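Local coordinates for nucleoporin NUP170 (Chaetomium thermophilum, PDB 5HAX), which probably serves as a structural nucleoporin of the nuclear pore complex, joining an N-terminal beta-propeller to an alpha-helical C-terminal region, at residues E630-L635 and E680-G685; S623-I628 and S687-L692. One frame throughout, in Å; residues are numbered along the deposited sequence.

How the contacts relate
Past the N-terminal propeller and several further helices, the chain enters helix 622-640, which supplies 623-628 to contact 2 and then 630-635 to contact 1. It turns back through a connection that is partly unmodelled and runs along helix 663-694, giving first 680-685 and then 687-692. Contact 1 therefore closes the inner loop, with 44 residues between its segments, and contact 2 closes the outer one, with 58; the first is nested in the second, as in an antiparallel helical hairpin. Their centres lie about 10 Å apart. Between them, Gln629 bonds Ser687 and, weakly, Ser683, while Ile686 packs on Leu625 and Ile628, so one continuous helix-helix seam results.

Contact 1: E630-L635 and E680-G685; sequences ENVERL and ESISEG
Val632 and Glu633 meet Ile682 and Ser683 in a mainly buried helix-helix contact, part apolar and part polar, where helix 622-640 packs on helix 663-694 in the alpha-helical C-terminal region. The backbones come closest at Val632 and Ser683, whose CA atoms are 7.1 Å apart. On the apolar side one methyl branch meets another: Val632 CG2 lies 4.1 Å from Ile682 CG2, and the two side chains cross at about a right angle. Met679 also packs on Val632, and Ile682 reaches Leu595 of helix 586-599, which carries the apolar layer on to a third helix.

Beside this layer, Ser683 OG donates a short hydrogen bond of 2.5 Å to Glu633 OE1. The carboxylate receives it on the anti lone pair, the one facing away from OE2. A bend in the glutamate chain at chi2 (-67°) swings OE1 across to the serine, although the CB of Glu633 does not itself aim at the other helix. Gln629 OE1 is a second, weak partner of Ser683 OG, and Arg636 forms a weak, long ion pair with Glu633 OE2. The one polar bond between the segments thus lies beside their apolar contact, where the partly exposed Glu633 gives the buried Ser683 hydroxyl an acceptor.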
ATOM      1  N   GLU A 630     -15.244   1.472 -19.454  1.00 47.27           N
ATOM      2  CA  GLU A 630     -14.333   1.927 -20.498  1.00 60.63           C
ATOM      3  C   GLU A 630     -13.248   0.893 -20.764  1.00 55.18           C
ATOM      4  O   GLU A 630     -12.923   0.606 -21.923  1.00 52.17           O
ATOM      5  CB  GLU A 630     -13.709   3.265 -20.103  1.00 53.61           C
ATOM      6  CG  GLU A 630     -14.684   4.431 -20.103  1.00 69.06           C
ATOM      7  CD  GLU A 630     -14.044   5.723 -19.630  1.00 79.37           C
ATOM      8  OE1 GLU A 630     -12.838   5.707 -19.301  1.00 78.92           O
ATOM      9  OE2 GLU A 630     -14.747   6.754 -19.585  1.00 88.07           O
ATOM     10  N   ASN A 631     -12.678   0.318 -19.701  1.00 53.73           N
ATOM     11  CA  ASN A 631     -11.646  -0.699 -19.872  1.00 52.09           C
ATOM     12  C   ASN A 631     -12.191  -1.921 -20.599  1.00 43.35           C
ATOM     13  O   ASN A 631     -11.539  -2.454 -21.505  1.00 43.46           O
ATOM     14  CB  ASN A 631     -11.069  -1.100 -18.513  1.00 51.65           C
ATOM     15  CG  ASN A 631     -10.188  -0.021 -17.910  1.00 56.79           C
ATOM     16  OD1 ASN A 631      -9.674   0.848 -18.614  1.00 52.26           O
ATOM     17  ND2 ASN A 631     -10.000  -0.081 -16.596  1.00 48.32           N
ATOM     18  N   VAL A 632     -13.382  -2.387 -20.212  1.00 43.54           N
ATOM     19  CA  VAL A 632     -13.987  -3.532 -20.889  1.00 51.63           C
ATOM     20  C   VAL A 632     -14.229  -3.210 -22.357  1.00 49.21           C
ATOM     21  O   VAL A 632     -13.985  -4.042 -23.239  1.00 42.63           O
ATOM     22  CB  VAL A 632     -15.293  -3.940 -20.179  1.00 50.40           C
ATOM     23  CG1 VAL A 632     -16.046  -4.996 -20.987  1.00 51.27           C
ATOM     24  CG2 VAL A 632     -15.001  -4.456 -18.775  1.00 47.39           C
ATOM     25  N   GLU A 633     -14.709  -1.998 -22.645  1.00 50.77           N
ATOM     26  CA  GLU A 633     -15.024  -1.629 -24.022  1.00 54.86           C
ATOM     27  C   GLU A 633     -13.765  -1.512 -24.872  1.00 53.14           C
ATOM     28  O   GLU A 633     -13.755  -1.935 -26.034  1.00 49.45           O
ATOM     29  CB  GLU A 633     -15.812  -0.320 -24.042  1.00 48.80           C
ATOM     30  CG  GLU A 633     -17.262  -0.472 -23.604  1.00 63.89           C
ATOM     31  CD  GLU A 633     -18.088  -1.297 -24.580  1.00 70.09           C
ATOM     32  OE1 GLU A 633     -19.218  -1.689 -24.222  1.00 68.14           O
ATOM     33  OE2 GLU A 633     -17.609  -1.555 -25.705  1.00 65.04           O
ATOM     34  N   ARG A 634     -12.695  -0.932 -24.321  1.00 50.49           N
ATOM     35  CA  ARG A 634     -11.441  -0.857 -25.067  1.00 51.49           C
ATOM     36  C   ARG A 634     -10.899  -2.248 -25.366  1.00 47.37           C
ATOM     37  O   ARG A 634     -10.316  -2.480 -26.432  1.00 49.74           O
ATOM     38  CB  ARG A 634     -10.409  -0.030 -24.299  1.00 61.62           C
ATOM     39  CG  ARG A 634     -10.480   1.463 -24.584  1.00 71.49           C
ATOM     40  CD  ARG A 634      -9.114   2.131 -24.481  1.00 83.44           C
ATOM     41  NE  ARG A 634      -8.174   1.636 -25.486  1.00 89.42           N
ATOM     42  CZ  ARG A 634      -7.034   2.240 -25.813  1.00 91.36           C
ATOM     43  NH1 ARG A 634      -6.242   1.712 -26.737  1.00 83.06           N
ATOM     44  NH2 ARG A 634      -6.684   3.376 -25.222  1.00 88.89           N
ATOM     45  N   LEU A 635     -11.082  -3.188 -24.436  1.00 46.82           N
ATOM     46  CA  LEU A 635     -10.713  -4.574 -24.703  1.00 50.91           C
ATOM     47  C   LEU A 635     -11.547  -5.146 -25.844  1.00 49.37           C
ATOM     48  O   LEU A 635     -11.018  -5.792 -26.756  1.00 53.93           O
ATOM     49  CB  LEU A 635     -10.878  -5.414 -23.434  1.00 42.61           C
ATOM     50  CG  LEU A 635     -10.697  -6.929 -23.578  1.00 52.54           C
ATOM     51  CD1 LEU A 635      -9.322  -7.272 -24.141  1.00 41.27           C
ATOM     52  CD2 LEU A 635     -10.915  -7.612 -22.237  1.00 54.61           C
ATOM     53  N   GLU A 680     -19.724  -8.017 -23.497  1.00 54.16           N
ATOM     54  CA  GLU A 680     -20.846  -7.165 -23.876  1.00 57.79           C
ATOM     55  C   GLU A 680     -21.932  -7.195 -22.809  1.00 49.63           C
ATOM     56  O   GLU A 680     -22.569  -6.174 -22.530  1.00 53.06           O
ATOM     57  CB  GLU A 680     -21.405  -7.586 -25.237  1.00 56.78           C
ATOM     58  CG  GLU A 680     -22.055  -8.959 -25.272  1.00 66.72           C
ATOM     59  CD  GLU A 680     -22.701  -9.263 -26.611  1.00 77.54           C
ATOM     60  OE1 GLU A 680     -22.103  -8.926 -27.655  1.00 69.62           O
ATOM     61  OE2 GLU A 680     -23.813  -9.831 -26.620  1.00 77.36           O
ATOM     62  N   SER A 681     -22.145  -8.358 -22.187  1.00 47.73           N
ATOM     63  CA  SER A 681     -23.099  -8.447 -21.087  1.00 48.06           C
ATOM     64  C   SER A 681     -22.643  -7.613 -19.895  1.00 55.49           C
ATOM     65  O   SER A 681     -23.467  -6.992 -19.213  1.00 51.27           O
ATOM     66  CB  SER A 681     -23.291  -9.907 -20.679  1.00 50.06           C
ATOM     67  OG  SER A 681     -24.212 -10.019 -19.609  1.00 53.79           O
ATOM     68  N   ILE A 682     -21.335  -7.589 -19.626  1.00 53.58           N
ATOM     69  CA  ILE A 682     -20.808  -6.755 -18.546  1.00 49.06           C
ATOM     70  C   ILE A 682     -21.090  -5.286 -18.831  1.00 48.81           C
ATOM     71  O   ILE A 682     -21.534  -4.537 -17.953  1.00 51.04           O
ATOM     72  CB  ILE A 682     -19.301  -7.012 -18.354  1.00 51.50           C
ATOM     73  CG1 ILE A 682     -19.070  -8.369 -17.682  1.00 49.46           C
ATOM     74  CG2 ILE A 682     -18.663  -5.913 -17.503  1.00 49.30           C
ATOM     75  CD1 ILE A 682     -17.652  -8.888 -17.838  1.00 52.66           C
ATOM     76  N   SER A 683     -20.830  -4.851 -20.066  1.00 49.07           N
ATOM     77  CA  SER A 683     -21.055  -3.454 -20.419  1.00 55.74           C
ATOM     78  C   SER A 683     -22.534  -3.100 -20.345  1.00 51.89           C
ATOM     79  O   SER A 683     -22.901  -2.038 -19.829  1.00 53.02           O
ATOM     80  CB  SER A 683     -20.501  -3.172 -21.816  1.00 58.37           C
ATOM     81  OG  SER A 683     -20.600  -1.795 -22.129  1.00 57.93           O
ATOM     82  N   GLU A 684     -23.401  -3.978 -20.858  1.00 57.38           N
ATOM     83  CA  GLU A 684     -24.839  -3.760 -20.729  1.00 60.26           C
ATOM     84  C   GLU A 684     -25.254  -3.702 -19.265  1.00 60.16           C
ATOM     85  O   GLU A 684     -26.039  -2.832 -18.868  1.00 51.99           O
ATOM     86  CB  GLU A 684     -25.608  -4.867 -21.451  1.00 54.65           C
ATOM     87  CG  GLU A 684     -25.492  -4.829 -22.966  1.00 60.58           C
ATOM     88  CD  GLU A 684     -26.209  -5.984 -23.633  1.00 64.84           C
ATOM     89  OE1 GLU A 684     -26.962  -6.700 -22.939  1.00 63.59           O
ATOM     90  OE2 GLU A 684     -26.020  -6.178 -24.851  1.00 68.33           O
ATOM     91  N   GLY A 685     -24.739  -4.623 -18.449  1.00 57.41           N
ATOM     92  CA  GLY A 685     -25.082  -4.622 -17.036  1.00 52.53           C
ATOM     93  C   GLY A 685     -24.672  -3.340 -16.337  1.00 57.53           C
ATOM     94  O   GLY A 685     -25.429  -2.790 -15.533  1.00 57.55           O
TER

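Contact 2: S623-I628 and S687-L692; sequences SKLVTI and SFVLML
No ring or other flat side chain takes part where Leu625 and Val626 meet Val689 and Leu690; the flat group to note is the Lys624 peptide, on the helix carrying the two former residues. Its oxygen is gripped twice from the same face of the carbonyl plane, by Ile628 N in the regular helical bond and by Thr627 OG1 at 2.9 Å, the hydroxyl tilted 32° from that plane.

Across the interface everything is methyl against methyl, and two leucines share the work. Leu625 CD1 has two partners, lying 4.1 Å from Val689 CG1 and 4.3 Å from Leu690 CD2. Leu625 and Val689 cross at about a right angle, and the valine offers the branch that stands anti to its own backbone N (chi1 174°). The fork of Leu690 spans two residues of the facing helix: while CD2 touches Leu625, CD1 approaches Val626 CG2 at 4.4 Å, toward the more open side of the contact. With the segment axes 10.5 Å apart at 152°, the helices run nearly antiparallel and are bridged by side-chain ends alone.

Tyr717 of helix 717-722 packs on both Leu625 and Val689, and Leu720 adds to the valine's cover. Leu602 and Val607, from the connection after helix 586-599, touch Leu625 and Val689 respectively, whereas helix 724-739 lies against Phe688, Met691 and Leu692, farther round helix 663-694.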
ATOM      1  N   SER A 623     -18.290   6.598 -10.507  1.00 63.40           N
ATOM      2  CA  SER A 623     -17.047   6.894 -11.212  1.00 64.23           C
ATOM      3  C   SER A 623     -16.223   5.636 -11.441  1.00 65.38           C
ATOM      4  O   SER A 623     -15.549   5.512 -12.470  1.00 60.41           O
ATOM      5  CB  SER A 623     -16.234   7.921 -10.425  1.00 72.37           C
ATOM      6  OG  SER A 623     -15.873   7.410  -9.154  1.00 90.33           O
ATOM      7  N   LYS A 624     -16.266   4.693 -10.498  1.00 62.82           N
ATOM      8  CA  LYS A 624     -15.545   3.439 -10.673  1.00 67.58           C
ATOM      9  C   LYS A 624     -16.207   2.571 -11.735  1.00 58.59           C
ATOM     10  O   LYS A 624     -15.520   1.894 -12.508  1.00 56.81           O
ATOM     11  CB  LYS A 624     -15.469   2.697  -9.339  1.00 64.10           C
ATOM     12  CG  LYS A 624     -14.603   1.450  -9.365  1.00 69.56           C
ATOM     13  CD  LYS A 624     -13.133   1.792  -9.531  1.00 68.87           C
ATOM     14  CE  LYS A 624     -12.283   0.537  -9.613  1.00 63.37           C
ATOM     15  NZ  LYS A 624     -10.960   0.719  -8.957  1.00 77.15           N
ATOM     16  N   LEU A 625     -17.541   2.572 -11.786  1.00 59.01           N
ATOM     17  CA  LEU A 625     -18.244   1.799 -12.803  1.00 58.81           C
ATOM     18  C   LEU A 625     -17.934   2.308 -14.204  1.00 54.96           C
ATOM     19  O   LEU A 625     -17.880   1.516 -15.153  1.00 51.10           O
ATOM     20  CB  LEU A 625     -19.749   1.837 -12.542  1.00 57.86           C
ATOM     21  CG  LEU A 625     -20.224   1.080 -11.300  1.00 65.33           C
ATOM     22  CD1 LEU A 625     -21.663   1.446 -10.966  1.00 61.25           C
ATOM     23  CD2 LEU A 625     -20.083  -0.424 -11.492  1.00 57.87           C
ATOM     24  N   VAL A 626     -17.720   3.617 -14.353  1.00 55.58           N
ATOM     25  CA  VAL A 626     -17.415   4.183 -15.664  1.00 60.56           C
ATOM     26  C   VAL A 626     -16.067   3.675 -16.160  1.00 53.89           C
ATOM     27  O   VAL A 626     -15.950   3.181 -17.288  1.00 60.21           O
ATOM     28  CB  VAL A 626     -17.448   5.722 -15.602  1.00 61.60           C
ATOM     29  CG1 VAL A 626     -16.894   6.334 -16.888  1.00 63.41           C
ATOM     30  CG2 VAL A 626     -18.865   6.211 -15.346  1.00 60.68           C
ATOM     31  N   THR A 627     -15.027   3.801 -15.332  1.00 59.72           N
ATOM     32  CA  THR A 627     -13.693   3.381 -15.750  1.00 61.81           C
ATOM     33  C   THR A 627     -13.659   1.893 -16.074  1.00 50.73           C
ATOM     34  O   THR A 627     -13.035   1.478 -17.058  1.00 55.56           O
ATOM     35  CB  THR A 627     -12.668   3.710 -14.664  1.00 66.25           C
ATOM     36  OG1 THR A 627     -12.998   3.005 -13.461  1.00 72.79           O
ATOM     37  CG2 THR A 627     -12.643   5.206 -14.382  1.00 56.29           C
ATOM     38  N   ILE A 628     -14.324   1.073 -15.257  1.00 46.67           N
ATOM     39  CA  ILE A 628     -14.385  -0.361 -15.532  1.00 49.01           C
ATOM     40  C   ILE A 628     -15.018  -0.602 -16.897  1.00 54.65           C
ATOM     41  O   ILE A 628     -14.501  -1.374 -17.713  1.00 44.61           O
ATOM     42  CB  ILE A 628     -15.157  -1.089 -14.416  1.00 53.96           C
ATOM     43  CG1 ILE A 628     -14.376  -1.017 -13.102  1.00 51.66           C
ATOM     44  CG2 ILE A 628     -15.409  -2.547 -14.795  1.00 49.46           C
ATOM     45  CD1 ILE A 628     -15.154  -1.506 -11.901  1.00 47.50           C
ATOM     46  N   SER A 687     -24.159  -0.354 -17.766  1.00 60.09           N
ATOM     47  CA  SER A 687     -25.027   0.710 -18.265  1.00 61.84           C
ATOM     48  C   SER A 687     -26.385   0.677 -17.578  1.00 60.54           C
ATOM     49  O   SER A 687     -26.965   1.727 -17.281  1.00 60.17           O
ATOM     50  CB  SER A 687     -25.195   0.588 -19.779  1.00 59.31           C
ATOM     51  OG  SER A 687     -24.176   1.291 -20.468  1.00 61.73           O
ATOM     52  N   PHE A 688     -26.904  -0.523 -17.314  1.00 55.04           N
ATOM     53  CA  PHE A 688     -28.191  -0.642 -16.640  1.00 59.48           C
ATOM     54  C   PHE A 688     -28.133  -0.076 -15.226  1.00 71.28           C
ATOM     55  O   PHE A 688     -29.062   0.613 -14.788  1.00 72.49           O
ATOM     56  CB  PHE A 688     -28.630  -2.105 -16.610  1.00 62.32           C
ATOM     57  CG  PHE A 688     -29.706  -2.386 -15.610  1.00 76.79           C
ATOM     58  CD1 PHE A 688     -29.406  -2.998 -14.404  1.00 72.58           C
ATOM     59  CD2 PHE A 688     -31.017  -2.024 -15.864  1.00 81.86           C
ATOM     60  CE1 PHE A 688     -30.395  -3.254 -13.477  1.00 73.44           C
ATOM     61  CE2 PHE A 688     -32.011  -2.276 -14.942  1.00 83.06           C
ATOM     62  CZ  PHE A 688     -31.700  -2.891 -13.747  1.00 81.70           C
ATOM     63  N   VAL A 689     -27.056  -0.363 -14.491  1.00 61.31           N
ATOM     64  CA  VAL A 689     -26.937   0.140 -13.126  1.00 68.95           C
ATOM     65  C   VAL A 689     -26.816   1.659 -13.129  1.00 69.35           C
ATOM     66  O   VAL A 689     -27.396   2.343 -12.278  1.00 69.14           O
ATOM     67  CB  VAL A 689     -25.740  -0.523 -12.416  1.00 63.76           C
ATOM     68  CG1 VAL A 689     -25.510   0.104 -11.042  1.00 63.03           C
ATOM     69  CG2 VAL A 689     -25.964  -2.024 -12.284  1.00 55.89           C
ATOM     70  N   LEU A 690     -26.057   2.210 -14.079  1.00 68.24           N
ATOM     71  CA  LEU A 690     -25.917   3.660 -14.167  1.00 70.59           C
ATOM     72  C   LEU A 690     -27.250   4.317 -14.499  1.00 69.41           C
ATOM     73  O   LEU A 690     -27.619   5.333 -13.898  1.00 76.65           O
ATOM     74  CB  LEU A 690     -24.865   4.020 -15.215  1.00 60.78           C
ATOM     75  CG  LEU A 690     -23.420   3.652 -14.871  1.00 65.22           C
ATOM     76  CD1 LEU A 690     -22.516   3.853 -16.077  1.00 57.58           C
ATOM     77  CD2 LEU A 690     -22.923   4.471 -13.690  1.00 64.47           C
ATOM     78  N   MET A 691     -27.978   3.754 -15.466  1.00 76.51           N
ATOM     79  CA  MET A 691     -29.323   4.231 -15.768  1.00 75.09           C
ATOM     80  C   MET A 691     -30.200   4.217 -14.526  1.00 78.70           C
ATOM     81  O   MET A 691     -30.947   5.168 -14.267  1.00 87.19           O
ATOM     82  CB  MET A 691     -29.939   3.358 -16.864  1.00 78.08           C
ATOM     83  CG  MET A 691     -31.397   3.658 -17.193  1.00 76.86           C
ATOM     84  SD  MET A 691     -32.605   2.995 -16.020  1.00 96.82           S
ATOM     85  CE  MET A 691     -32.374   1.227 -16.208  1.00 87.91           C
ATOM     86  N   LEU A 692     -30.118   3.139 -13.746  1.00 77.09           N
ATOM     87  CA  LEU A 692     -30.993   2.969 -12.592  1.00 76.47           C
ATOM     88  C   LEU A 692     -30.828   4.112 -11.599  1.00 84.17           C
ATOM     89  O   LEU A 692     -31.812   4.724 -11.167  1.00 84.23           O
ATOM     90  CB  LEU A 692     -30.696   1.624 -11.929  1.00 73.90           C
ATOM     91  CG  LEU A 692     -31.593   1.183 -10.775  1.00 78.98           C
ATOM     92  CD1 LEU A 692     -33.033   1.032 -11.236  1.00 84.41           C
ATOM     93  CD2 LEU A 692     -31.069  -0.120 -10.199  1.00 77.50           C
TER